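Local coordinates for telomerase reverse transcriptase (Takifugu rubripes, PDB 4LMO), which extends chromosome ends by copying an RNA template, and is represented here by its telomerase RNA-binding domain, at residues S22-N26 and W207-F212; V122-V126 and L216-F221; L147-R151 and E168-I173. One frame throughout, in Å; residues are numbered along the deposited sequence.

Interaction 1: residues S22-N26 and W207-F212; sequences SFLLN and WLLDGF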
loop_
_atom_site.group_PDB
_atom_site.type_symbol
_atom_site.label_atom_id
_atom_site.label_comp_id
_atom_site.label_asym_id
_atom_site.label_seq_id
_atom_site.Cartn_x
_atom_site.Cartn_y
_atom_site.Cartn_z
ATOM N N SER A 22 11.239 1.595 3.062
ATOM C CA SER A 22 11.108 2.103 1.694
ATOM C C SER A 22 9.656 2.149 1.196
ATOM O O SER A 22 9.408 2.324 -0.001
ATOM C CB SER A 22 11.994 1.303 0.731
ATOM O OG SER A 22 11.659 -0.071 0.750
ATOM N N PHE A 23 8.705 2.004 2.117
ATOM C CA PHE A 23 7.280 2.118 1.797
ATOM C C PHE A 23 6.900 3.571 1.517
ATOM O O PHE A 23 7.361 4.484 2.207
ATOM C CB PHE A 23 6.428 1.546 2.937
ATOM C CG PHE A 23 4.946 1.725 2.750
ATOM C CD1 PHE A 23 4.274 1.085 1.714
ATOM C CD2 PHE A 23 4.215 2.520 3.625
ATOM C CE1 PHE A 23 2.907 1.246 1.547
ATOM C CE2 PHE A 23 2.846 2.680 3.468
ATOM C CZ PHE A 23 2.192 2.044 2.426
ATOM N N LEU A 24 6.051 3.763 0.508
ATOM C CA LEU A 24 5.633 5.089 0.035
ATOM C C LEU A 24 5.398 6.146 1.126
ATOM O O LEU A 24 5.945 7.247 1.054
ATOM C CB LEU A 24 4.397 4.969 -0.869
ATOM C CG LEU A 24 3.670 6.239 -1.334
ATOM C CD1 LEU A 24 4.582 7.200 -2.087
ATOM C CD2 LEU A 24 2.460 5.868 -2.182
ATOM N N LEU A 25 4.585 5.807 2.123
ATOM C CA LEU A 25 4.191 6.770 3.152
ATOM C C LEU A 25 5.295 7.066 4.176
ATOM O O LEU A 25 5.156 7.976 4.995
ATOM C CB LEU A 25 2.900 6.324 3.851
ATOM C CG LEU A 25 1.607 6.189 3.036
ATOM C CD1 LEU A 25 0.448 5.818 3.951
ATOM C CD2 LEU A 25 1.290 7.462 2.263
ATOM N N ASN A 26 6.381 6.299 4.123
ATOM C CA ASN A 26 7.548 6.541 4.968
ATOM C C ASN A 26 8.626 7.352 4.255
ATOM O O ASN A 26 9.644 7.703 4.855
ATOM C CB ASN A 26 8.133 5.220 5.481
ATOM C CG ASN A 26 7.283 4.585 6.566
ATOM O OD1 ASN A 26 6.498 5.257 7.235
ATOM N ND2 ASN A 26 7.441 3.282 6.750
ATOM N N TRP A 207 -5.274 4.382 -6.428
ATOM C CA TRP A 207 -4.068 4.617 -5.623
ATOM C C TRP A 207 -4.020 3.670 -4.465
ATOM O O TRP A 207 -2.960 3.148 -4.122
ATOM C CB TRP A 207 -4.010 6.048 -5.098
ATOM C CG TRP A 207 -2.863 6.274 -4.135
ATOM C CD1 TRP A 207 -1.530 6.529 -4.449
ATOM C CD2 TRP A 207 -2.908 6.252 -2.659
ATOM N NE1 TRP A 207 -0.775 6.665 -3.310
ATOM C CE2 TRP A 207 -1.538 6.510 -2.204
ATOM C CE3 TRP A 207 -3.908 6.052 -1.710
ATOM C CZ2 TRP A 207 -1.209 6.569 -0.853
ATOM C CZ3 TRP A 207 -3.563 6.112 -0.351
ATOM C CH2 TRP A 207 -2.245 6.364 0.064
ATOM N N LEU A 208 -5.181 3.448 -3.853
ATOM C CA LEU A 208 -5.301 2.635 -2.650
ATOM C C LEU A 208 -4.874 1.188 -2.903
ATOM O O LEU A 208 -4.301 0.541 -2.025
ATOM C CB LEU A 208 -6.740 2.700 -2.129
ATOM C CG LEU A 208 -7.030 2.581 -0.631
ATOM C CD1 LEU A 208 -6.194 3.550 0.190
ATOM C CD2 LEU A 208 -8.511 2.814 -0.376
ATOM N N LEU A 209 -5.139 0.690 -4.108
ATOM C CA LEU A 209 -4.718 -0.653 -4.477
ATOM C C LEU A 209 -3.258 -0.679 -4.937
ATOM O O LEU A 209 -2.453 -1.460 -4.423
ATOM C CB LEU A 209 -5.643 -1.249 -5.552
ATOM C CG LEU A 209 -5.489 -2.746 -5.864
ATOM C CD1 LEU A 209 -5.628 -3.603 -4.614
ATOM C CD2 LEU A 209 -6.490 -3.197 -6.917
ATOM N N ASP A 210 -2.928 0.184 -5.895
ATOM C CA ASP A 210 -1.599 0.210 -6.508
ATOM C C ASP A 210 -0.527 0.788 -5.584
ATOM O O ASP A 210 0.563 0.231 -5.461
ATOM C CB ASP A 210 -1.636 0.990 -7.825
ATOM C CG ASP A 210 -0.276 1.087 -8.483
ATOM O OD1 ASP A 210 0.177 0.081 -9.071
ATOM O OD2 ASP A 210 0.341 2.170 -8.414
ATOM N N GLY A 211 -0.841 1.909 -4.945
ATOM C CA GLY A 211 0.102 2.576 -4.062
ATOM C C GLY A 211 0.147 1.949 -2.687
ATOM O O GLY A 211 1.208 1.520 -2.230
ATOM N N PHE A 212 -1.006 1.886 -2.029
ATOM C CA PHE A 212 -1.067 1.428 -0.646
ATOM C C PHE A 212 -0.950 -0.092 -0.521
ATOM O O PHE A 212 0.040 -0.593 0.016
ATOM C CB PHE A 212 -2.324 1.962 0.064
ATOM C CG PHE A 212 -2.297 1.785 1.559
ATOM C CD1 PHE A 212 -1.550 2.641 2.360
ATOM C CD2 PHE A 212 -3.017 0.762 2.165
ATOM C CE1 PHE A 212 -1.518 2.478 3.737
ATOM C CE2 PHE A 212 -2.992 0.593 3.541
ATOM C CZ PHE A 212 -2.239 1.451 4.328
#
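Phe23 and Phe212 form an offset edge-to-face pair. Phe23 gives the edge and Phe212 the face, with ring planes at 72° and centroids 5.8 Å apart. The closest ring atoms are Phe23 CZ and Phe212 CD1, at 3.8 Å. Phe23 CG is anti to the backbone N (chi1 175°), and this sends the ring out to the helix, where CE1 also meets Phe212 O. Leu25 forks between two rings. Leu25 CD1 comes to the edge of Phe212, 3.9 Å from Phe212 CE1, and Leu25 CD2 to the edge of the Trp207 indole. Leu24 CD2 touches the same indole edge, 3.5 Å from Trp207 NE1. Gly211 CA lies over one face of the indole, toward its rim. The helix has a pi-type turn here, and Trp207 O accepts from both Gly211 N and Phe212 N. Around this contact, Leu25 also packs on Leu79 and Leu80 of helix 73-85, and Trp207 on Leu43 and Val47 of helix 40-48. The arrangement is apolar core packing. It sets the loop that follows helix 6-15, the helix that holds the RNA-binding TFLY motif, on the long helix 191-220 of the mainly helical telomerase RNA-binding domain.

Interaction 2: residues V122-V126 and L216-F221; sequences VYLFV and LVRACF
This is a crossing of helix 119-133 with the C-terminal end of helix 191-220 in the apolar core. Val122, Phe125 and Val126 meet Leu216, Val217, Cys220 and Phe221, which follows the helix at the start of strand 221-224. The axes of 122-126 and 216-220 approach to 11.3 Å, and their directions differ by 110°. Side chains fill the space between them. Val122 splits its two methyls. Val122 CG2 sits over one face of the Phe221 ring, 4.1 Å from its centroid, in a CH-pi contact. Val122 CG1 meets Val217 CG2 at 4.0 Å. Phe221 in turn directs its edge at the face of Phe125, in an offset edge-to-face pair with planes at 68°. The nearest ring atoms are Phe125 CD2 and Phe221 CE2, 3.9 Å apart. Phe125 CG is anti to the backbone N (chi1 164°), which carries the ring across to helix 191-220. There Phe125 CZ meets Cys220 SG at 3.9 Å, an oblique sulfur-aromatic contact, and Phe125 CE2 packs on Leu216 CB. Val126 CG2 finishes the interface against Leu216 CD1 and Val217 CG2. Outside the pair, Leu92 touches Phe125, Cys220 and Phe221. This crossing is part of the helical core of the telomerase RNA-binding domain.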
loop_
_atom_site.group_PDB
_atom_site.type_symbol
_atom_site.label_atom_id
_atom_site.label_comp_id
_atom_site.label_asym_id
_atom_site.label_seq_id
_atom_site.Cartn_x
_atom_site.Cartn_y
_atom_site.Cartn_z
ATOM N N VAL A 122 -1.968 -12.881 3.411
ATOM C CA VAL A 122 -1.519 -11.583 2.915
ATOM C C VAL A 122 -2.710 -10.628 2.820
ATOM O O VAL A 122 -2.571 -9.423 3.057
ATOM C CB VAL A 122 -0.782 -11.714 1.563
ATOM C CG1 VAL A 122 -0.472 -10.346 0.969
ATOM C CG2 VAL A 122 0.498 -12.518 1.739
ATOM N N TYR A 123 -3.882 -11.173 2.500
ATOM C CA TYR A 123 -5.115 -10.390 2.548
ATOM C C TYR A 123 -5.442 -9.901 3.964
ATOM O O TYR A 123 -5.749 -8.725 4.152
ATOM C CB TYR A 123 -6.305 -11.153 1.955
ATOM C CG TYR A 123 -7.624 -10.473 2.240
ATOM C CD1 TYR A 123 -7.986 -9.302 1.571
ATOM C CD2 TYR A 123 -8.496 -10.979 3.203
ATOM C CE1 TYR A 123 -9.186 -8.662 1.841
ATOM C CE2 TYR A 123 -9.698 -10.346 3.484
ATOM C CZ TYR A 123 -10.037 -9.188 2.801
ATOM O OH TYR A 123 -11.230 -8.560 3.075
ATOM N N LEU A 124 -5.392 -10.799 4.947
ATOM C CA LEU A 124 -5.746 -10.444 6.323
ATOM C C LEU A 124 -4.872 -9.308 6.858
ATOM O O LEU A 124 -5.380 -8.354 7.450
ATOM C CB LEU A 124 -5.686 -11.667 7.246
ATOM C CG LEU A 124 -6.705 -12.787 7.004
ATOM C CD1 LEU A 124 -6.324 -14.033 7.794
ATOM C CD2 LEU A 124 -8.125 -12.344 7.336
ATOM N N PHE A 125 -3.563 -9.412 6.631
ATOM C CA PHE A 125 -2.622 -8.345 6.972
ATOM C C PHE A 125 -2.976 -7.026 6.284
ATOM O O PHE A 125 -3.088 -5.990 6.937
ATOM C CB PHE A 125 -1.185 -8.745 6.624
ATOM C CG PHE A 125 -0.228 -7.584 6.577
ATOM C CD1 PHE A 125 0.132 -6.910 7.744
ATOM C CD2 PHE A 125 0.306 -7.154 5.365
ATOM C CE1 PHE A 125 1.006 -5.835 7.699
ATOM C CE2 PHE A 125 1.183 -6.083 5.316
ATOM C CZ PHE A 125 1.537 -5.426 6.485
ATOM N N VAL A 126 -3.148 -7.078 4.966
ATOM C CA VAL A 126 -3.492 -5.896 4.177
ATOM C C VAL A 126 -4.855 -5.327 4.585
ATOM O O VAL A 126 -5.046 -4.108 4.602
ATOM C CB VAL A 126 -3.410 -6.200 2.659
ATOM C CG1 VAL A 126 -4.455 -5.430 1.863
ATOM C CG2 VAL A 126 -2.007 -5.915 2.143
ATOM N N LEU A 216 2.489 -2.287 0.423
ATOM C CA LEU A 216 2.659 -3.128 1.603
ATOM C C LEU A 216 3.173 -4.517 1.241
ATOM O O LEU A 216 4.076 -5.042 1.893
ATOM C CB LEU A 216 1.341 -3.236 2.372
ATOM C CG LEU A 216 0.770 -1.924 2.918
ATOM C CD1 LEU A 216 -0.658 -2.122 3.403
ATOM C CD2 LEU A 216 1.649 -1.365 4.026
ATOM N N VAL A 217 2.591 -5.098 0.195
ATOM C CA VAL A 217 2.995 -6.407 -0.298
ATOM C C VAL A 217 4.453 -6.368 -0.771
ATOM O O VAL A 217 5.248 -7.238 -0.403
ATOM C CB VAL A 217 2.041 -6.912 -1.407
ATOM C CG1 VAL A 217 2.489 -8.263 -1.945
ATOM C CG2 VAL A 217 0.616 -7.011 -0.883
ATOM N N ARG A 218 4.798 -5.348 -1.560
ATOM C CA ARG A 218 6.171 -5.148 -2.048
ATOM C C ARG A 218 7.200 -5.020 -0.925
ATOM O O ARG A 218 8.286 -5.594 -1.010
ATOM C CB ARG A 218 6.256 -3.916 -2.956
ATOM C CG ARG A 218 6.121 -4.215 -4.441
ATOM C CD ARG A 218 6.300 -2.972 -5.308
ATOM N NE ARG A 218 7.510 -2.213 -4.977
ATOM C CZ ARG A 218 8.732 -2.468 -5.446
ATOM N NH1 ARG A 218 8.944 -3.479 -6.280
ATOM N NH2 ARG A 218 9.753 -1.708 -5.073
ATOM N N ALA A 219 6.855 -4.268 0.116
ATOM C CA ALA A 219 7.777 -4.002 1.217
ATOM C C ALA A 219 7.944 -5.190 2.171
ATOM O O ALA A 219 9.071 -5.596 2.472
ATOM C CB ALA A 219 7.343 -2.757 1.978
ATOM N N CYS A 220 6.822 -5.751 2.623
ATOM C CA CYS A 220 6.815 -6.744 3.702
ATOM C C CYS A 220 7.049 -8.184 3.256
ATOM O O CYS A 220 7.357 -9.046 4.078
ATOM C CB CYS A 220 5.499 -6.664 4.480
ATOM S SG CYS A 220 5.160 -5.030 5.162
ATOM N N PHE A 221 6.895 -8.442 1.962
ATOM C CA PHE A 221 7.003 -9.797 1.442
ATOM C C PHE A 221 7.934 -9.873 0.240
ATOM O O PHE A 221 8.270 -8.853 -0.365
ATOM C CB PHE A 221 5.618 -10.327 1.045
ATOM C CG PHE A 221 4.639 -10.395 2.183
ATOM C CD1 PHE A 221 4.553 -11.534 2.977
ATOM C CD2 PHE A 221 3.794 -9.324 2.457
ATOM C CE1 PHE A 221 3.650 -11.598 4.030
ATOM C CE2 PHE A 221 2.889 -9.381 3.506
ATOM C CZ PHE A 221 2.815 -10.521 4.293
#

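Interaction 3: residues L147-R151 and E168-I173; sequences LYFAR and ELMWKI
Helix 147-151 faces a type II beta turn, Met170 to Ile173, closed by the backbone hydrogen bond from Ile173 N to Met170 O; Lys172 has the positive phi expected at its third position. Arg151 makes the polar contact. Its chain bends at chi2 (-76°) and brings the guanidinium end-on to Trp171 O. Arg151 NH1 bonds to Trp171 O at 3.0 Å, in the carbonyl plane and on a lone pair. Arg151 NH2 bonds to Trp171 O at 3.1 Å, tilted 29° from that plane. NH1 also makes a weak bond to Leu169 O. Glu168 O lies over one guanidinium face but is badly angled for a bond. With an alanine in its place, Trp171 O would probably lose these two donors and the turn would be freer to shift. Apolar contacts flank the arginine. Tyr148 CE1 meets Leu169 CG at 3.7 Å, and Arg151 CB meets Leu169 CD1 at 3.8 Å. Leu147 packs its CB on Ile173 CD1, and Leu147 CD1 lies 3.3 Å from Lys172 O. Tyr148 OH is hydrogen-bonded to Leu205 O. Helix 142-158 thus lies between this turn and helix 119-133, which Phe149 touches, while Tyr148 and Leu169 both reach helix 191-220 at Leu209.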
loop_
_atom_site.group_PDB
_atom_site.type_symbol
_atom_site.label_atom_id
_atom_site.label_comp_id
_atom_site.label_asym_id
_atom_site.label_seq_id
_atom_site.Cartn_x
_atom_site.Cartn_y
_atom_site.Cartn_z
ATOM N N LEU A 147 -17.328 -3.735 -0.341
ATOM C CA LEU A 147 -17.130 -4.018 -1.764
ATOM C C LEU A 147 -15.656 -3.942 -2.147
ATOM O O LEU A 147 -15.164 -4.768 -2.924
ATOM C CB LEU A 147 -17.933 -3.055 -2.644
ATOM C CG LEU A 147 -19.252 -3.555 -3.234
ATOM C CD1 LEU A 147 -19.886 -2.460 -4.074
ATOM C CD2 LEU A 147 -19.052 -4.812 -4.069
ATOM N N TYR A 148 -14.964 -2.951 -1.594
ATOM C CA TYR A 148 -13.562 -2.737 -1.902
ATOM C C TYR A 148 -12.681 -3.819 -1.281
ATOM O O TYR A 148 -11.729 -4.279 -1.910
ATOM C CB TYR A 148 -13.111 -1.345 -1.459
ATOM C CG TYR A 148 -11.763 -0.960 -2.014
ATOM C CD1 TYR A 148 -11.645 -0.418 -3.295
ATOM C CD2 TYR A 148 -10.601 -1.153 -1.267
ATOM C CE1 TYR A 148 -10.406 -0.069 -3.811
ATOM C CE2 TYR A 148 -9.358 -0.807 -1.775
ATOM C CZ TYR A 148 -9.267 -0.268 -3.045
ATOM O OH TYR A 148 -8.036 0.072 -3.548
ATOM N N PHE A 149 -13.010 -4.221 -0.055
ATOM C CA PHE A 149 -12.289 -5.294 0.634
ATOM C C PHE A 149 -12.399 -6.606 -0.142
ATOM O O PHE A 149 -11.443 -7.383 -0.202
ATOM C CB PHE A 149 -12.816 -5.462 2.063
ATOM C CG PHE A 149 -12.227 -4.493 3.061
ATOM C CD1 PHE A 149 -11.648 -3.291 2.650
ATOM C CD2 PHE A 149 -12.275 -4.774 4.422
ATOM C CE1 PHE A 149 -11.117 -2.404 3.575
ATOM C CE2 PHE A 149 -11.746 -3.890 5.350
ATOM C CZ PHE A 149 -11.168 -2.704 4.926
ATOM N N ALA A 150 -13.566 -6.834 -0.745
ATOM C CA ALA A 150 -13.795 -8.003 -1.595
ATOM C C ALA A 150 -12.985 -7.925 -2.886
ATOM O O ALA A 150 -12.555 -8.951 -3.416
ATOM C CB ALA A 150 -15.276 -8.156 -1.903
ATOM N N ARG A 151 -12.782 -6.706 -3.387
ATOM C CA ARG A 151 -12.000 -6.480 -4.604
ATOM C C ARG A 151 -10.523 -6.755 -4.367
ATOM O O ARG A 151 -9.838 -7.287 -5.236
ATOM C CB ARG A 151 -12.188 -5.051 -5.123
ATOM C CG ARG A 151 -13.620 -4.702 -5.495
ATOM C CD ARG A 151 -14.035 -5.325 -6.815
ATOM N NE ARG A 151 -15.470 -5.596 -6.884
ATOM C CZ ARG A 151 -16.420 -4.674 -7.034
ATOM N NH1 ARG A 151 -16.116 -3.383 -7.111
ATOM N NH2 ARG A 151 -17.690 -5.050 -7.097
ATOM N N GLU A 168 -13.494 -2.581 -12.787
ATOM C CA GLU A 168 -13.821 -3.687 -11.891
ATOM C C GLU A 168 -13.738 -3.244 -10.435
ATOM O O GLU A 168 -14.513 -3.699 -9.592
ATOM C CB GLU A 168 -12.879 -4.868 -12.129
ATOM C CG GLU A 168 -13.073 -5.569 -13.468
ATOM C CD GLU A 168 -11.962 -6.556 -13.789
ATOM O OE1 GLU A 168 -11.142 -6.862 -12.894
ATOM O OE2 GLU A 168 -11.907 -7.030 -14.944
ATOM N N LEU A 169 -12.797 -2.350 -10.152
ATOM C CA LEU A 169 -12.587 -1.831 -8.806
ATOM C C LEU A 169 -13.748 -0.939 -8.358
ATOM O O LEU A 169 -14.155 -0.977 -7.196
ATOM C CB LEU A 169 -11.264 -1.059 -8.749
ATOM C CG LEU A 169 -10.530 -0.947 -7.410
ATOM C CD1 LEU A 169 -10.156 -2.319 -6.863
ATOM C CD2 LEU A 169 -9.292 -0.071 -7.558
ATOM N N MET A 170 -14.282 -0.158 -9.295
ATOM C CA MET A 170 -15.323 0.832 -9.008
ATOM C C MET A 170 -16.741 0.278 -9.156
ATOM O O MET A 170 -17.712 0.963 -8.829
ATOM C CB MET A 170 -15.170 2.043 -9.935
ATOM C CG MET A 170 -13.919 2.881 -9.717
ATOM S SD MET A 170 -14.086 4.105 -8.403
ATOM C CE MET A 170 -15.447 5.106 -9.003
ATOM N N TRP A 171 -16.857 -0.950 -9.652
ATOM C CA TRP A 171 -18.160 -1.525 -9.985
ATOM C C TRP A 171 -19.079 -1.618 -8.802
ATOM O O TRP A 171 -18.767 -2.276 -7.806
ATOM C CB TRP A 171 -18.006 -2.882 -10.662
ATOM C CG TRP A 171 -19.295 -3.414 -11.245
ATOM C CD1 TRP A 171 -20.256 -2.708 -11.968
ATOM C CD2 TRP A 171 -19.800 -4.796 -11.190
ATOM N NE1 TRP A 171 -21.291 -3.529 -12.341
ATOM C CE2 TRP A 171 -21.081 -4.792 -11.911
ATOM C CE3 TRP A 171 -19.339 -5.988 -10.638
ATOM C CZ2 TRP A 171 -21.847 -5.942 -12.056
ATOM C CZ3 TRP A 171 -20.122 -7.140 -10.792
ATOM C CH2 TRP A 171 -21.346 -7.115 -11.484
ATOM N N LYS A 172 -20.220 -0.936 -8.919
ATOM C CA LYS A 172 -21.262 -0.881 -7.883
ATOM C C LYS A 172 -20.876 -0.075 -6.641
ATOM O O LYS A 172 -21.613 -0.074 -5.654
ATOM C CB LYS A 172 -21.760 -2.281 -7.491
ATOM C CG LYS A 172 -22.659 -2.942 -8.523
ATOM C CD LYS A 172 -23.124 -4.318 -8.062
ATOM C CE LYS A 172 -21.997 -5.338 -8.097
ATOM N NZ LYS A 172 -22.473 -6.698 -7.720
ATOM N N ILE A 173 -19.730 0.599 -6.687
ATOM C CA ILE A 173 -19.377 1.573 -5.655
ATOM C C ILE A 173 -20.332 2.756 -5.784
ATOM O O ILE A 173 -20.576 3.249 -6.888
ATOM C CB ILE A 173 -17.903 2.044 -5.774
ATOM C CG1 ILE A 173 -16.928 0.902 -5.437
ATOM C CG2 ILE A 173 -17.638 3.274 -4.910
ATOM C CD1 ILE A 173 -16.826 0.534 -3.966
#

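In the fold
Helix 191-220 joins the three contacts. Interactions 1 and 2 use successive parts of it, with centres about 11 Å apart, and meet where Phe23 CE1 lies 3.7 Å from Leu216 N. Interaction 3 lies about 19 Å, centre to centre, from each of the others. It meets interaction 1 at several points, among them where Leu169 CD1 lies 3.8 Å from Leu209 CD2. It meets interaction 2 where Phe149 O lies 3.3 Å from Tyr123 CE1. Interactions 1 and 2 are buried, whereas interaction 3 is only partly so. Residues 171-196, which begin in interaction 3, probably contact the RNA template, as in related proteins. The TFLY motif precedes the loop of interaction 1.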